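Local coordinates for protein polyketide biosynthesis 3-hydroxy-3-methylglutaryl-ACP synthase PksG (Bacillus subtilis, PDB 4YXQ) that catalyses the aldol condensation of an acetyl group carried on an acyl-carrier protein with a beta-ketothioester polyketide intermediate during biosynthesis of the antibiotic bacillaene, at residues C80-I85 with K111-S116. Sequence-based numbering, arbitrary orientation.
Sequences CSESGI and KQACYS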
loop_
_atom_site.group_PDB
_atom_site.type_symbol
_atom_site.label_atom_id
_atom_site.label_comp_id
_atom_site.label_asym_id
_atom_site.label_seq_id
_atom_site.Cartn_x
_atom_site.Cartn_y
_atom_site.Cartn_z
ATOM N N CYS A 80 -5.349 -4.720 -2.585
ATOM C CA CYS A 80 -5.843 -3.356 -2.323
ATOM C C CYS A 80 -6.998 -3.497 -1.363
ATOM O O CYS A 80 -7.978 -4.153 -1.667
ATOM C CB CYS A 80 -6.308 -2.712 -3.650
ATOM S SG CYS A 80 -5.038 -2.807 -4.939
ATOM N N SER A 81 -6.879 -2.877 -0.205
ATOM C CA SER A 81 -7.846 -3.091 0.854
ATOM C C SER A 81 -7.821 -1.964 1.894
ATOM O O SER A 81 -6.876 -1.179 1.961
ATOM C CB SER A 81 -7.561 -4.426 1.513
ATOM O OG SER A 81 -8.586 -4.840 2.374
ATOM N N GLU A 82 -8.901 -1.901 2.657
ATOM C CA GLU A 82 -8.977 -1.161 3.882
ATOM C C GLU A 82 -9.518 -2.082 4.943
ATOM O O GLU A 82 -10.000 -1.642 5.978
ATOM C CB GLU A 82 -9.886 0.064 3.741
ATOM C CG GLU A 82 -11.215 -0.161 3.010
ATOM C CD GLU A 82 -11.912 1.148 2.706
ATOM O OE1 GLU A 82 -11.900 1.593 1.515
ATOM O OE2 GLU A 82 -12.420 1.766 3.677
ATOM N N SER A 83 -9.354 -3.374 4.721
ATOM C CA SER A 83 -9.792 -4.411 5.654
ATOM C C SER A 83 -8.585 -5.243 6.070
ATOM O O SER A 83 -8.703 -6.446 6.263
ATOM C CB SER A 83 -10.823 -5.288 4.967
ATOM O OG SER A 83 -11.793 -4.469 4.334
ATOM N N GLY A 84 -7.441 -4.587 6.253
ATOM C CA GLY A 84 -6.201 -5.245 6.640
ATOM C C GLY A 84 -6.303 -6.070 7.910
ATOM O O GLY A 84 -7.074 -5.739 8.814
ATOM N N ILE A 85 -5.502 -7.133 7.973
ATOM C CA ILE A 85 -5.516 -8.090 9.091
ATOM C C ILE A 85 -4.299 -7.966 10.000
ATOM O O ILE A 85 -4.174 -8.661 10.970
ATOM C CB ILE A 85 -5.603 -9.525 8.567
ATOM C CG1 ILE A 85 -4.500 -9.785 7.526
ATOM C CG2 ILE A 85 -6.958 -9.752 7.918
ATOM C CD1 ILE A 85 -4.341 -11.240 7.155
ATOM N N LYS A 111 -3.009 0.932 0.307
ATOM C CA LYS A 111 -4.135 1.467 1.071
ATOM C C LYS A 111 -4.336 2.984 0.958
ATOM O O LYS A 111 -3.477 3.773 1.352
ATOM C CB LYS A 111 -4.010 1.070 2.544
ATOM C CG LYS A 111 -4.799 1.957 3.494
ATOM C CD LYS A 111 -3.920 2.488 4.614
ATOM C CE LYS A 111 -3.557 1.388 5.600
ATOM N NZ LYS A 111 -2.826 1.921 6.782
ATOM N N GLN A 112 -5.491 3.364 0.420
ATOM C CA GLN A 112 -5.981 4.780 0.383
ATOM C C GLN A 112 -7.489 4.753 0.293
ATOM O O GLN A 112 -8.065 5.187 -0.691
ATOM C CB GLN A 112 -5.435 5.549 -0.832
ATOM C CG GLN A 112 -5.387 7.067 -0.732
ATOM C CD GLN A 112 -6.243 7.686 0.375
ATOM O OE1 GLN A 112 -7.434 7.944 0.194
ATOM N NE2 GLN A 112 -5.639 7.918 1.520
ATOM N N ALA A 113 -8.155 4.212 1.306
ATOM C CA ALA A 113 -9.613 4.098 1.254
ATOM C C ALA A 113 -10.059 3.315 0.015
ATOM O O ALA A 113 -9.517 2.248 -0.272
ATOM C CB ALA A 113 -10.254 5.478 1.273
ATOM N N CYS A 114 -11.041 3.841 -0.717
ATOM C CA CYS A 114 -11.522 3.171 -1.925
ATOM C C CYS A 114 -10.706 3.406 -3.177
ATOM O O CYS A 114 -10.991 2.805 -4.223
ATOM C CB CYS A 114 -12.988 3.511 -2.158
ATOM S SG CYS A 114 -13.985 3.134 -0.721
ATOM N N TYR A 115 -9.691 4.273 -3.094
ATOM C CA TYR A 115 -8.750 4.523 -4.226
ATOM C C TYR A 115 -7.742 3.389 -4.338
ATOM O O TYR A 115 -7.016 3.279 -5.326
ATOM C CB TYR A 115 -8.038 5.893 -4.052
ATOM C CG TYR A 115 -7.071 6.286 -5.151
ATOM C CD1 TYR A 115 -7.502 6.509 -6.447
ATOM C CD2 TYR A 115 -5.732 6.429 -4.896
ATOM C CE1 TYR A 115 -6.620 6.839 -7.465
ATOM C CE2 TYR A 115 -4.833 6.781 -5.893
ATOM C CZ TYR A 115 -5.282 6.969 -7.184
ATOM O OH TYR A 115 -4.380 7.322 -8.151
ATOM N N SER A 116 -7.703 2.519 -3.345
ATOM C CA SER A 116 -6.660 1.477 -3.265
ATOM C C SER A 116 -6.519 0.663 -4.541
ATOM O O SER A 116 -5.411 0.425 -5.016
ATOM C CB SER A 116 -6.926 0.554 -2.078
ATOM O OG SER A 116 -8.186 -0.096 -2.199
HETATM O O HOH W 1 -7.423 1.317 1.217
#
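Ser116 and Cys80 pack closely where the start of helix 116-130 meets the end of strand 74-80. Ser116 CB lies 3.7 Å from Cys80 CB, and Cys80 SG comes to 3.3 Å from Ser116 O; with SG anti to its own carbonyl carbon (chi1 -52°), the sulfur lies against the Ser116 carbonyl. Toward Ala113, direct packing gives way to a water: it sits 2.7 Å from both Ser81 O and Ala113 O, bridging backbones that share no clear direct hydrogen bond. Ser81 OG turns back on its own chain and accepts from Ser83 N at 2.9 Å, an ST turn that also draws on Ser143 and Asp144.

Glu82 is tightly packed too. Its chain, extended beyond CG (chi2 -170°), presses OE1 against the Ala113 carbonyl, 2.9 Å from Ala113 C; Ala113 O, at 3.0 Å from OE1, is a second acceptor and no bonding partner. OE1 also approaches Cys114 SG to 3.4 Å, while OE2 forms a salt bridge with Arg203, which probably fixes the carboxylate's rotation. The open side is at Cys114, the one touching residue that is partly exposed, which also touches His250. Lys111 bends away to pair with Glu109 of the second subunit, at an interface the sheet crosses as an antiparallel ladder. By similarity, Glu82 and His250 are proton donors/acceptors and Cys114 carries the acyl group: the Glu-Cys-His active site of HMG-CoA synthases, with its nucleophilic cysteine just before a helix, as in the thiolase fold.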